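Local coordinates for protein carboxylesterase (Uncultured bacterium, PDB 5GMX) that is a family VIII carboxylesterase that hydrolyses esters and also acts on oxyimino cephalosporins, with a beta-lactamase-like fold, at residues I67-Y70 with S71-G75; A207-D210 with H211-A214; F350-T353 with K354-L357; I299-M302 with T303-E306. All blocks are in the same frame, centred on the assembly; numbering follows the deposited sequence.

Contact 1 (I67-Y70 with S71-G75). With PMS (phenylmethanesulfonic acid), chain C.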
ATOM      1  N   ILE A  67      12.410  -3.480   2.333  1.00 14.74           N
ATOM      2  CA  ILE A  67      12.406  -2.090   2.786  1.00 19.62           C
ATOM      3  C   ILE A  67      10.986  -1.687   3.192  1.00 12.24           C
ATOM      4  O   ILE A  67      10.003  -2.232   2.678  1.00 14.23           O
ATOM      5  CB  ILE A  67      12.945  -1.125   1.685  1.00 19.07           C
ATOM      6  CG1 ILE A  67      13.309   0.251   2.259  1.00 20.87           C
ATOM      7  CG2 ILE A  67      11.961  -0.997   0.529  1.00 13.30           C
ATOM      8  CD1 ILE A  67      14.396   0.221   3.337  1.00 19.84           C
ATOM      9  N   ASN A  68      10.879  -0.758   4.133  1.00 17.53           N
ATOM     10  CA  ASN A  68       9.588  -0.178   4.480  1.00 14.75           C
ATOM     11  C   ASN A  68       8.977   0.501   3.255  1.00 16.53           C
ATOM     12  O   ASN A  68       9.649   1.254   2.553  1.00 19.25           O
ATOM     13  CB  ASN A  68       9.742   0.814   5.627  1.00 16.16           C
ATOM     14  CG  ASN A  68       8.422   1.163   6.278  1.00 19.70           C
ATOM     15  OD1 ASN A  68       8.006   0.514   7.231  1.00 22.86           O
ATOM     16  ND2 ASN A  68       7.752   2.188   5.760  1.00 18.74           N
ATOM     17  N   THR A  69       7.706   0.229   2.986  1.00 16.49           N
ATOM     18  CA  THR A  69       7.065   0.774   1.788  1.00 16.16           C
ATOM     19  C   THR A  69       6.032   1.854   2.099  1.00 15.92           C
ATOM     20  O   THR A  69       5.387   2.370   1.190  1.00 19.37           O
ATOM     21  CB  THR A  69       6.368  -0.329   0.979  1.00 18.29           C
ATOM     22  OG1 THR A  69       5.362  -0.950   1.789  1.00 16.97           O
ATOM     23  CG2 THR A  69       7.382  -1.387   0.521  1.00 16.93           C
ATOM     24  N   TYR A  70       5.885   2.194   3.377  1.00 16.76           N
ATOM     25  CA  TYR A  70       4.920   3.202   3.817  1.00 18.06           C
ATOM     26  C   TYR A  70       3.535   2.975   3.216  1.00 17.11           C
ATOM     27  O   TYR A  70       3.044   1.854   3.244  1.00 19.51           O
ATOM     28  CB  TYR A  70       5.448   4.600   3.505  1.00 15.27           C
ATOM     29  CG  TYR A  70       6.640   4.922   4.372  1.00 19.69           C
ATOM     30  CD1 TYR A  70       6.468   5.297   5.698  1.00 23.02           C
ATOM     31  CD2 TYR A  70       7.937   4.803   3.885  1.00 25.09           C
ATOM     32  CE1 TYR A  70       7.549   5.571   6.512  1.00 23.52           C
ATOM     33  CE2 TYR A  70       9.029   5.076   4.691  1.00 26.71           C
ATOM     34  CZ  TYR A  70       8.826   5.463   6.002  1.00 28.66           C
ATOM     35  OH  TYR A  70       9.904   5.738   6.810  1.00 33.69           O
ATOM     36  N   SER A  71       2.914   4.007   2.653  1.00 16.43           N
ATOM     37  CA  SER A  71       1.505   3.893   2.262  1.00 17.68           C
ATOM     38  C   SER A  71       1.252   2.964   1.078  1.00 14.99           C
ATOM     39  O   SER A  71       0.102   2.698   0.731  1.00 16.42           O
ATOM     40  CB  SER A  71       0.927   5.269   1.960  1.00 20.43           C
ATOM     41  OG  SER A  71       1.002   6.092   3.116  1.00 34.73           O
ATOM     42  N   THR A  72       2.311   2.470   0.447  1.00 17.26           N
ATOM     43  CA  THR A  72       2.152   1.405  -0.539  1.00 13.67           C
ATOM     44  C   THR A  72       1.391   0.241   0.128  1.00 12.06           C
ATOM     45  O   THR A  72       0.543  -0.424  -0.496  1.00 12.08           O
ATOM     46  CB  THR A  72       3.524   0.948  -1.097  1.00 18.48           C
ATOM     47  OG1 THR A  72       4.179   2.060  -1.734  1.00 16.11           O
ATOM     48  CG2 THR A  72       3.363  -0.193  -2.097  1.00 15.44           C
ATOM     49  N   THR A  73       1.660   0.053   1.419  1.00 13.19           N
ATOM     50  CA  THR A  73       0.972  -0.944   2.243  1.00 13.78           C
ATOM     51  C   THR A  73      -0.559  -0.821   2.221  1.00 15.25           C
ATOM     52  O   THR A  73      -1.260  -1.826   2.343  1.00 15.01           O
ATOM     53  CB  THR A  73       1.450  -0.868   3.719  1.00 17.64           C
ATOM     54  OG1 THR A  73       2.873  -0.711   3.756  1.00 14.07           O
ATOM     55  CG2 THR A  73       1.069  -2.125   4.485  1.00 16.31           C
ATOM     56  N   LYS A  74      -1.078   0.399   2.078  1.00 12.65           N
ATOM     57  CA  LYS A  74      -2.526   0.590   2.101  1.00 14.40           C
ATOM     58  C   LYS A  74      -3.174  -0.217   0.982  1.00 12.70           C
ATOM     59  O   LYS A  74      -4.232  -0.819   1.189  1.00 13.83           O
ATOM     60  CB  LYS A  74      -2.898   2.078   1.995  1.00 14.04           C
ATOM     61  CG  LYS A  74      -2.556   2.881   3.253  1.00 13.55           C
ATOM     62  CD  LYS A  74      -3.248   4.241   3.250  1.00 18.51           C
ATOM     63  CE  LYS A  74      -2.879   5.030   4.488  1.00 18.40           C
ATOM     64  NZ  LYS A  74      -1.447   5.398   4.449  1.00 22.42           N
ATOM     65  N   GLY A  75      -2.520  -0.275  -0.182  1.00 12.74           N
ATOM     66  CA  GLY A  75      -3.062  -1.073  -1.273  1.00 14.15           C
ATOM     67  C   GLY A  75      -3.183  -2.537  -0.867  1.00 17.24           C
ATOM     68  O   GLY A  75      -4.192  -3.215  -1.123  1.00 17.80           O
TER
HETATM   69  C   PMS C 401       2.057   7.148   5.148  1.00 44.29           C
HETATM   70  S   PMS C 401       2.008   7.146   3.369  1.00 41.15           S
HETATM   71  C1  PMS C 401       2.414   8.510   5.717  1.00 54.11           C
HETATM   72  C2  PMS C 401       3.737   8.829   5.990  1.00 49.50           C
HETATM   73  C3  PMS C 401       4.063  10.073   6.515  1.00 47.21           C
HETATM   74  C4  PMS C 401       3.066  11.001   6.773  1.00 56.63           C
HETATM   75  C5  PMS C 401       1.742  10.685   6.503  1.00 49.34           C
HETATM   76  C6  PMS C 401       1.419   9.442   5.981  1.00 49.11           C
HETATM   77  O2S PMS C 401       1.598   8.466   2.755  1.00 34.59           O
HETATM   78  O1S PMS C 401       3.392   6.978   2.786  1.00 31.29           O
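Ser71, covalently joined to the sulfur of the phenylmethanesulfonyl ligand, follows Tyr70 in a type II' beta turn running from Thr69 to Thr72, and Tyr70 is itself unusual there: a residue with a large side chain sits at positive phi (phi 48°, psi -131°). The turn is closed by Thr72 N, which donates to Thr69 O at 3.2 Å. A step further on, Tyr70 O is gripped twice by one residue. Thr73 N donates to Tyr70 O at 2.9 Å, and Thr73 OG1 to Tyr70 O at 2.6 Å, in the carbonyl plane. The hydroxyl gets there because it folds back beside its own backbone N (chi1 -43°); Thr73 OG1 is also bonded to Tyr201 and Gly268. Asn68 lays ND2 over the centre of the Tyr70 ring, while the ring's hydroxyl is held by Thr249. The covalent bond from Ser71 OG to the ligand atom S measures 1.5 Å. Ser71 N makes a weak bond of 3.0 Å to the sulfonyl oxygen O1S, and Trp344 N also binds the ligand, consistent with an oxyanion hole. With Lys74 NZ held by Tyr160, Ala162 and Gly265, this strand-to-helix turn is consistent with the SxxK serine site of beta-lactamase-like enzymes.

Contact 2 (A207-D210 with H211-A214)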
ATOM      1  N   ALA A 207      10.926 -12.102  13.140  1.00 18.36           N
ATOM      2  CA  ALA A 207      12.335 -11.864  13.484  1.00 23.22           C
ATOM      3  C   ALA A 207      13.308 -12.574  12.527  1.00 18.34           C
ATOM      4  O   ALA A 207      14.335 -12.009  12.135  1.00 21.20           O
ATOM      5  CB  ALA A 207      12.609 -12.292  14.918  1.00 24.06           C
ATOM      6  N   SER A 208      12.963 -13.794  12.134  1.00 19.71           N
ATOM      7  CA  SER A 208      13.811 -14.589  11.239  1.00 24.28           C
ATOM      8  C   SER A 208      14.105 -13.919   9.890  1.00 24.44           C
ATOM      9  O   SER A 208      15.070 -14.281   9.210  1.00 24.90           O
ATOM     10  CB  SER A 208      13.174 -15.962  11.000  1.00 21.52           C
ATOM     11  OG  SER A 208      11.877 -15.855  10.437  1.00 25.40           O
ATOM     12  N   GLU A 209      13.281 -12.947   9.503  1.00 20.55           N
ATOM     13  CA  GLU A 209      13.448 -12.265   8.223  1.00 19.04           C
ATOM     14  C   GLU A 209      14.093 -10.882   8.384  1.00 19.82           C
ATOM     15  O   GLU A 209      14.441 -10.232   7.396  1.00 19.08           O
ATOM     16  CB  GLU A 209      12.094 -12.133   7.512  1.00 22.66           C
ATOM     17  CG  GLU A 209      11.352 -13.451   7.310  1.00 19.69           C
ATOM     18  CD  GLU A 209      12.206 -14.505   6.602  1.00 28.39           C
ATOM     19  OE1 GLU A 209      12.940 -14.143   5.656  1.00 24.65           O
ATOM     20  OE2 GLU A 209      12.151 -15.694   6.998  1.00 37.28           O
ATOM     21  N   ASP A 210      14.283 -10.447   9.626  1.00 20.19           N
ATOM     22  CA  ASP A 210      14.676  -9.061   9.863  1.00 20.26           C
ATOM     23  C   ASP A 210      16.058  -8.716   9.317  1.00 20.54           C
ATOM     24  O   ASP A 210      16.330  -7.559   9.022  1.00 20.04           O
ATOM     25  CB  ASP A 210      14.624  -8.723  11.352  1.00 18.89           C
ATOM     26  CG  ASP A 210      14.488  -7.227  11.592  1.00 25.64           C
ATOM     27  OD1 ASP A 210      13.363  -6.702  11.444  1.00 23.50           O
ATOM     28  OD2 ASP A 210      15.505  -6.568  11.899  1.00 21.78           O
ATOM     29  N   HIS A 211      16.921  -9.715   9.160  1.00 15.31           N
ATOM     30  CA  HIS A 211      18.257  -9.485   8.625  1.00 20.79           C
ATOM     31  C   HIS A 211      18.210  -9.003   7.172  1.00 22.28           C
ATOM     32  O   HIS A 211      19.211  -8.513   6.643  1.00 19.36           O
ATOM     33  CB  HIS A 211      19.103 -10.765   8.728  1.00 19.95           C
ATOM     34  CG  HIS A 211      18.672 -11.857   7.794  1.00 21.47           C
ATOM     35  ND1 HIS A 211      17.672 -12.751   8.106  1.00 23.26           N
ATOM     36  CD2 HIS A 211      19.119 -12.206   6.564  1.00 22.73           C
ATOM     37  CE1 HIS A 211      17.504 -13.593   7.099  1.00 18.94           C
ATOM     38  NE2 HIS A 211      18.371 -13.284   6.152  1.00 26.01           N
ATOM     39  N   ARG A 212      17.055  -9.152   6.527  1.00 15.53           N
ATOM     40  CA  ARG A 212      16.933  -8.791   5.116  1.00 15.85           C
ATOM     41  C   ARG A 212      16.638  -7.309   4.898  1.00 16.69           C
ATOM     42  O   ARG A 212      16.692  -6.826   3.768  1.00 15.77           O
ATOM     43  CB  ARG A 212      15.843  -9.630   4.448  1.00 18.34           C
ATOM     44  CG  ARG A 212      16.116 -11.127   4.466  1.00 19.63           C
ATOM     45  CD  ARG A 212      14.847 -11.914   4.176  1.00 17.76           C
ATOM     46  NE  ARG A 212      14.231 -11.459   2.932  1.00 16.89           N
ATOM     47  CZ  ARG A 212      13.025 -11.824   2.517  1.00 15.07           C
ATOM     48  NH1 ARG A 212      12.296 -12.659   3.241  1.00 13.95           N
ATOM     49  NH2 ARG A 212      12.557 -11.355   1.371  1.00 17.71           N
ATOM     50  N   VAL A 213      16.308  -6.586   5.966  1.00 17.75           N
ATOM     51  CA  VAL A 213      15.868  -5.200   5.812  1.00 16.20           C
ATOM     52  C   VAL A 213      17.020  -4.252   5.476  1.00 18.01           C
ATOM     53  O   VAL A 213      18.052  -4.236   6.146  1.00 20.73           O
ATOM     54  CB  VAL A 213      15.146  -4.690   7.079  1.00 17.78           C
ATOM     55  CG1 VAL A 213      14.675  -3.259   6.884  1.00 20.53           C
ATOM     56  CG2 VAL A 213      13.964  -5.574   7.389  1.00 17.01           C
ATOM     57  N   ALA A 214      16.831  -3.465   4.423  1.00 14.84           N
ATOM     58  CA  ALA A 214      17.782  -2.427   4.064  1.00 16.17           C
ATOM     59  C   ALA A 214      17.569  -1.226   4.965  1.00 18.72           C
ATOM     60  O   ALA A 214      16.592  -1.171   5.700  1.00 17.55           O
ATOM     61  CB  ALA A 214      17.620  -2.030   2.610  1.00 15.36           C
TER
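Glu209 and Arg212 lie alongside each other on a run of overlapping turns, in which three backbone N-H groups reach the carbonyl three residues back. These bonds give the segment its coiled course: one within 207-210, then Arg212 N to Glu209 O at 3.0 Å and Val213 N to Asp210 O at 3.2 Å. The Val213 bond is nearly straight, at 170°.

The charged contact is a salt bridge along the same side. The two side chains run in the same direction, and Arg212 NH1 meets Glu209 OE1 at 2.9 Å. The carboxylate and guanidinium planes stand almost perpendicular: the oxygen lies in the guanidinium plane, while the nitrogen comes in from above the carboxylate. Arg212 is further tied to the backbone oxygens of Asp64 and Asn199, so several acceptors fix its rotation; Asp210 instead turns to Arg256 and Arg259. Together these join the surface turn to the loop before strand 67-68 and to helix 256-260.

Packing and a weak polar contact involve His211. Arg212 CG covers one face of its imidazole, toward the rim, and at the edge Ser208 O lies in the ring plane, 3.2 Å from His211 ND1 in a weak, bent bond.

Contact 3 (F350-T353 with K354-L357)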
ATOM      1  N   PHE A 350       1.023  -0.528  -8.854  1.00 10.35           N
ATOM      2  CA  PHE A 350      -0.289  -0.379  -9.492  1.00 10.89           C
ATOM      3  C   PHE A 350      -0.621  -1.476 -10.499  1.00 11.44           C
ATOM      4  O   PHE A 350       0.242  -2.237 -10.951  1.00 10.94           O
ATOM      5  CB  PHE A 350      -0.421   1.003 -10.165  1.00 13.26           C
ATOM      6  CG  PHE A 350       0.391   1.158 -11.411  1.00 13.31           C
ATOM      7  CD1 PHE A 350      -0.147   0.825 -12.650  1.00 15.73           C
ATOM      8  CD2 PHE A 350       1.693   1.632 -11.347  1.00 14.06           C
ATOM      9  CE1 PHE A 350       0.603   0.964 -13.812  1.00 17.62           C
ATOM     10  CE2 PHE A 350       2.458   1.769 -12.503  1.00 17.48           C
ATOM     11  CZ  PHE A 350       1.908   1.434 -13.737  1.00 21.31           C
ATOM     12  N   ALA A 351      -1.905  -1.553 -10.816  1.00 10.33           N
ATOM     13  CA  ALA A 351      -2.449  -2.511 -11.759  1.00 10.08           C
ATOM     14  C   ALA A 351      -3.202  -1.810 -12.887  1.00 14.22           C
ATOM     15  O   ALA A 351      -3.911  -0.819 -12.666  1.00 14.05           O
ATOM     16  CB  ALA A 351      -3.364  -3.486 -11.046  1.00  8.88           C
ATOM     17  N   ASP A 352      -3.055  -2.376 -14.081  1.00 12.62           N
ATOM     18  CA  ASP A 352      -3.687  -1.928 -15.323  1.00 17.40           C
ATOM     19  C   ASP A 352      -4.358  -3.146 -15.947  1.00 16.76           C
ATOM     20  O   ASP A 352      -3.680  -3.981 -16.541  1.00 19.69           O
ATOM     21  CB  ASP A 352      -2.631  -1.318 -16.267  1.00 17.27           C
ATOM     22  CG  ASP A 352      -3.176  -0.977 -17.674  1.00 26.02           C
ATOM     23  OD1 ASP A 352      -4.308  -1.371 -18.032  1.00 24.96           O
ATOM     24  OD2 ASP A 352      -2.438  -0.324 -18.452  1.00 21.76           O
ATOM     25  N   THR A 353      -5.676  -3.267 -15.802  1.00 16.55           N
ATOM     26  CA  THR A 353      -6.366  -4.467 -16.274  1.00 18.65           C
ATOM     27  C   THR A 353      -6.459  -4.540 -17.803  1.00 21.60           C
ATOM     28  O   THR A 353      -6.670  -5.621 -18.359  1.00 21.89           O
ATOM     29  CB  THR A 353      -7.797  -4.585 -15.702  1.00 17.70           C
ATOM     30  OG1 THR A 353      -8.611  -3.534 -16.230  1.00 24.12           O
ATOM     31  CG2 THR A 353      -7.782  -4.510 -14.193  1.00 17.63           C
ATOM     32  N   LYS A 354      -6.349  -3.401 -18.480  1.00 21.36           N
ATOM     33  CA  LYS A 354      -6.379  -3.398 -19.947  1.00 22.20           C
ATOM     34  C   LYS A 354      -5.136  -4.078 -20.524  1.00 23.79           C
ATOM     35  O   LYS A 354      -5.244  -5.014 -21.315  1.00 24.62           O
ATOM     36  CB  LYS A 354      -6.513  -1.974 -20.493  1.00 32.20           C
ATOM     37  CG  LYS A 354      -7.841  -1.301 -20.147  1.00 36.71           C
ATOM     38  CD  LYS A 354      -8.031  -0.002 -20.927  1.00 43.32           C
ATOM     39  CE  LYS A 354      -9.417   0.618 -20.699  1.00 45.59           C
ATOM     40  NZ  LYS A 354      -9.564   1.302 -19.368  1.00 39.64           N
ATOM     41  N   ALA A 355      -3.959  -3.627 -20.103  1.00 21.53           N
ATOM     42  CA  ALA A 355      -2.706  -4.228 -20.553  1.00 20.87           C
ATOM     43  C   ALA A 355      -2.362  -5.483 -19.752  1.00 20.16           C
ATOM     44  O   ALA A 355      -1.365  -6.149 -20.031  1.00 22.55           O
ATOM     45  CB  ALA A 355      -1.570  -3.213 -20.457  1.00 15.81           C
ATOM     46  N   ARG A 356      -3.194  -5.807 -18.766  1.00 18.73           N
ATOM     47  CA  ARG A 356      -2.922  -6.909 -17.845  1.00 21.60           C
ATOM     48  C   ARG A 356      -1.529  -6.762 -17.218  1.00 19.20           C
ATOM     49  O   ARG A 356      -0.770  -7.723 -17.092  1.00 20.33           O
ATOM     50  CB  ARG A 356      -3.095  -8.256 -18.554  1.00 18.36           C
ATOM     51  CG  ARG A 356      -4.563  -8.540 -18.897  1.00 21.97           C
ATOM     52  CD  ARG A 356      -4.730  -9.673 -19.885  1.00 22.20           C
ATOM     53  NE  ARG A 356      -4.332 -10.959 -19.322  1.00 35.38           N
ATOM     54  CZ  ARG A 356      -4.077 -12.053 -20.043  1.00 35.43           C
ATOM     55  NH1 ARG A 356      -4.165 -12.019 -21.370  1.00 31.02           N
ATOM     56  NH2 ARG A 356      -3.727 -13.184 -19.434  1.00 26.44           N
ATOM     57  N   LEU A 357      -1.222  -5.536 -16.808  1.00 14.57           N
ATOM     58  CA  LEU A 357       0.106  -5.174 -16.330  1.00 18.00           C
ATOM     59  C   LEU A 357       0.072  -4.820 -14.847  1.00 17.46           C
ATOM     60  O   LEU A 357      -0.767  -4.043 -14.416  1.00 16.12           O
ATOM     61  CB  LEU A 357       0.641  -3.991 -17.146  1.00 19.98           C
ATOM     62  CG  LEU A 357       1.977  -3.312 -16.824  1.00 23.36           C
ATOM     63  CD1 LEU A 357       2.571  -2.712 -18.096  1.00 24.18           C
ATOM     64  CD2 LEU A 357       1.822  -2.210 -15.769  1.00 18.52           C
TER
HETATM   65  O   HOH W   1      -8.855  -1.112 -16.951  1.00 32.30           O
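Asp352 and Leu357 pair as antiparallel hydrogen-bonded neighbours at the end of a tight turn between strands 348-352 and 357-363. Two backbone bonds join them: Asp352 N to Leu357 O, and Leu357 N to Asp352 O, each 2.9 Å. The first runs nearly along the C=O axis. Arg356 is drawn in beside Leu357, opposite Asp352, and takes positive phi and psi (53°, 44°), which turns the chain back into the strand.

Side-chain to backbone bonds stiffen the loop. The carboxylate of Asp352 swings over it, and Asp352 OD1 receives Ala355 N at 3.1 Å, a straight approach from above the carboxylate plane, and Lys354 N at 2.9 Å, weakly. Asp352 OD1 is also bonded by Asn335, and OD2 by Tyr384 of helix 374-385, so both oxygens of this buried carboxylate have partners. Arg356 and Lys354 send their polar ends to Asn284 and Asn335.

The apolar contact joins Phe350 and Leu357 across the two strands. Leu357 CD2 touches Phe350 CE1 at 3.9 Å, the branch meeting the ring at a slant. The ring of Tyr332 meets that of Phe350 with the planes nearly parallel, and Ile380 and Tyr384 of helix 374-385 pack against it. With Arg356 at positive phi, and both Arg356 and Leu357 facing Asp352, the arrangement is a G1 beta bulge, closing a four-residue hairpin loop in the large antiparallel sheet.

Contact 4 (I299-M302 with T303-E306)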
ATOM      1  N   ILE A 299     -12.483  -7.636  -8.157  1.00 13.34           N
ATOM      2  CA  ILE A 299     -11.596  -6.536  -8.504  1.00 11.87           C
ATOM      3  C   ILE A 299     -12.391  -5.328  -8.971  1.00 15.36           C
ATOM      4  O   ILE A 299     -12.138  -4.208  -8.521  1.00 13.85           O
ATOM      5  CB  ILE A 299     -10.586  -6.954  -9.588  1.00 14.79           C
ATOM      6  CG1 ILE A 299      -9.615  -7.993  -9.027  1.00 14.13           C
ATOM      7  CG2 ILE A 299      -9.811  -5.746 -10.114  1.00 13.10           C
ATOM      8  CD1 ILE A 299      -8.802  -8.725 -10.098  1.00 13.34           C
ATOM      9  N   ALA A 300     -13.369  -5.551  -9.845  1.00 15.11           N
ATOM     10  CA  ALA A 300     -14.249  -4.463 -10.274  1.00 15.61           C
ATOM     11  C   ALA A 300     -14.928  -3.778  -9.082  1.00 14.99           C
ATOM     12  O   ALA A 300     -15.024  -2.542  -9.021  1.00 15.30           O
ATOM     13  CB  ALA A 300     -15.302  -4.985 -11.248  1.00 15.49           C
ATOM     14  N   GLU A 301     -15.390  -4.577  -8.125  1.00 16.04           N
ATOM     15  CA  GLU A 301     -16.107  -4.022  -6.980  1.00 16.10           C
ATOM     16  C   GLU A 301     -15.191  -3.229  -6.039  1.00 15.68           C
ATOM     17  O   GLU A 301     -15.601  -2.188  -5.539  1.00 11.67           O
ATOM     18  CB  GLU A 301     -16.835  -5.130  -6.202  1.00 18.36           C
ATOM     19  CG  GLU A 301     -18.050  -5.713  -6.916  1.00 19.57           C
ATOM     20  CD  GLU A 301     -19.166  -4.681  -7.105  1.00 35.16           C
ATOM     21  OE1 GLU A 301     -19.274  -3.746  -6.277  1.00 36.50           O
ATOM     22  OE2 GLU A 301     -19.929  -4.795  -8.089  1.00 36.84           O
HETATM   23  N   MSE A 302     -13.964  -3.701  -5.802  1.00 15.14           N
HETATM   24  CA  MSE A 302     -13.069  -2.961  -4.901  1.00 14.90           C
HETATM   25  C   MSE A 302     -12.465  -1.710  -5.555  1.00 14.42           C
HETATM   26  O   MSE A 302     -11.932  -0.843  -4.858  1.00 15.23           O
HETATM   27  CB  MSE A 302     -11.949  -3.875  -4.358  1.00 17.73           C
HETATM   28  CG  MSE A 302     -10.598  -3.841  -5.087  1.00 29.17           C
HETATM   29 SE   MSE A 302      -9.523  -5.471  -4.671  1.00 45.94          SE
HETATM   30  CE  MSE A 302     -11.044  -6.611  -4.697  1.00 27.90           C
ATOM     31  N   THR A 303     -12.585  -1.584  -6.876  1.00 14.63           N
ATOM     32  CA  THR A 303     -12.039  -0.410  -7.553  1.00 14.47           C
ATOM     33  C   THR A 303     -13.089   0.582  -8.071  1.00 15.84           C
ATOM     34  O   THR A 303     -12.749   1.515  -8.795  1.00 16.90           O
ATOM     35  CB  THR A 303     -11.135  -0.817  -8.724  1.00 14.31           C
ATOM     36  OG1 THR A 303     -11.859  -1.658  -9.628  1.00 17.22           O
ATOM     37  CG2 THR A 303      -9.913  -1.566  -8.205  1.00 18.11           C
ATOM     38  N   ARG A 304     -14.351   0.400  -7.685  1.00 17.90           N
ATOM     39  CA  ARG A 304     -15.383   1.384  -7.999  1.00 22.01           C
ATOM     40  C   ARG A 304     -15.006   2.739  -7.424  1.00 19.20           C
ATOM     41  O   ARG A 304     -14.624   2.841  -6.256  1.00 16.07           O
ATOM     42  CB  ARG A 304     -16.744   0.983  -7.433  1.00 18.51           C
ATOM     43  CG  ARG A 304     -17.466  -0.113  -8.182  1.00 24.20           C
ATOM     44  CD  ARG A 304     -18.901  -0.250  -7.669  1.00 29.12           C
ATOM     45  NE  ARG A 304     -19.563  -1.413  -8.250  1.00 30.01           N
ATOM     46  CZ  ARG A 304     -20.274  -1.393  -9.375  1.00 30.25           C
ATOM     47  NH1 ARG A 304     -20.424  -0.263 -10.061  1.00 27.10           N
ATOM     48  NH2 ARG A 304     -20.830  -2.513  -9.819  1.00 33.68           N
ATOM     49  N   GLU A 305     -15.109   3.783  -8.235  1.00 18.77           N
ATOM     50  CA  GLU A 305     -14.834   5.122  -7.731  1.00 18.74           C
ATOM     51  C   GLU A 305     -15.873   5.504  -6.682  1.00 19.72           C
ATOM     52  O   GLU A 305     -17.076   5.399  -6.917  1.00 22.53           O
ATOM     53  CB  GLU A 305     -14.830   6.149  -8.855  1.00 18.95           C
ATOM     54  CG  GLU A 305     -14.464   7.545  -8.377  1.00 23.60           C
ATOM     55  CD  GLU A 305     -14.584   8.574  -9.482  1.00 32.83           C
ATOM     56  OE1 GLU A 305     -13.995   8.362 -10.569  1.00 27.24           O
ATOM     57  OE2 GLU A 305     -15.257   9.598  -9.251  1.00 34.49           O
ATOM     58  N   GLU A 306     -15.395   5.915  -5.515  1.00 15.67           N
ATOM     59  CA  GLU A 306     -16.268   6.294  -4.417  1.00 23.86           C
ATOM     60  C   GLU A 306     -16.374   7.801  -4.343  1.00 24.85           C
ATOM     61  O   GLU A 306     -17.448   8.333  -4.079  1.00 22.25           O
ATOM     62  CB  GLU A 306     -15.760   5.720  -3.095  1.00 24.02           C
ATOM     63  CG  GLU A 306     -16.133   4.257  -2.893  1.00 18.33           C
ATOM     64  CD  GLU A 306     -17.632   4.074  -2.717  1.00 23.30           C
ATOM     65  OE1 GLU A 306     -18.246   4.909  -2.014  1.00 34.19           O
ATOM     66  OE2 GLU A 306     -18.200   3.114  -3.284  1.00 25.50           O
TER
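Ile299 O is gripped by Thr303 at two points. Thr303 OG1 donates to Ile299 O at 2.8 Å, tilted about 30° from the carbonyl plane, and Thr303 N reaches Ile299 O at 3.1 Å in a weak, bent bond. The hydroxyl can do this because OG1 is placed between its backbone N and carbonyl carbon (chi1 56°), folding it over the last helical turn. Thr303 N leans at the same time toward Ala300 O, at 3.4 Å, again weakly, so the N-H is shared between two acceptors just where helix 296-302 ends and Thr303 leaves helical geometry. Here the side-chain oxygen supplements a weak, bent backbone bond.

A second grip comes from the charged pair. Glu301 and Arg304 run side by side, and Arg304 holds the carboxylate side-on with two nitrogens, NE to Glu301 OE1 at 3.1 Å and NH2 to Glu301 OE2 at 3.0 Å. Both oxygens lie close to the guanidinium plane, but the carboxylate is turned by 47° against it. NH2 meets OE2 on its syn side, though well out of the carboxylate plane, while NE comes in from above that plane. Glu301 bends at its second torsion to bring the group back toward the helix end, whereas Arg304 extends from CG to NE.

The buried selenomethionine Met302 touches Tyr92, Ile294 and Phe324, and Ile299 and Thr303 lean on Phe339 of strand 339-342. The guanidinium, close to a helix C-terminus, would probably be favoured by the helix's partial negative charge as well as by Glu301.

In the fold
Along the chain the order is contacts 1, 2, 4 and 3. Contact 1, close to the chain's centre, carries the ligand-bearing serine at the junction of strand 67-68 and helix 72-86. The centre of contact 2 lies about 17 Å from that of contact 1, and the two touch, Ile67 CD1 packing on Ala214 O at 3.5 Å. Contacts 3 and 4, each about 20 Å from contact 1 between centres, are about 14 Å apart by the same measure, nearest atoms about 5 Å; both reach Phe339 of strand 339-342, in the same large sheet as the hairpin at 350-357. Contacts 2 and 4, centres about 35 Å apart, lie on opposite sides of the chain's centre, with contact 1 between them.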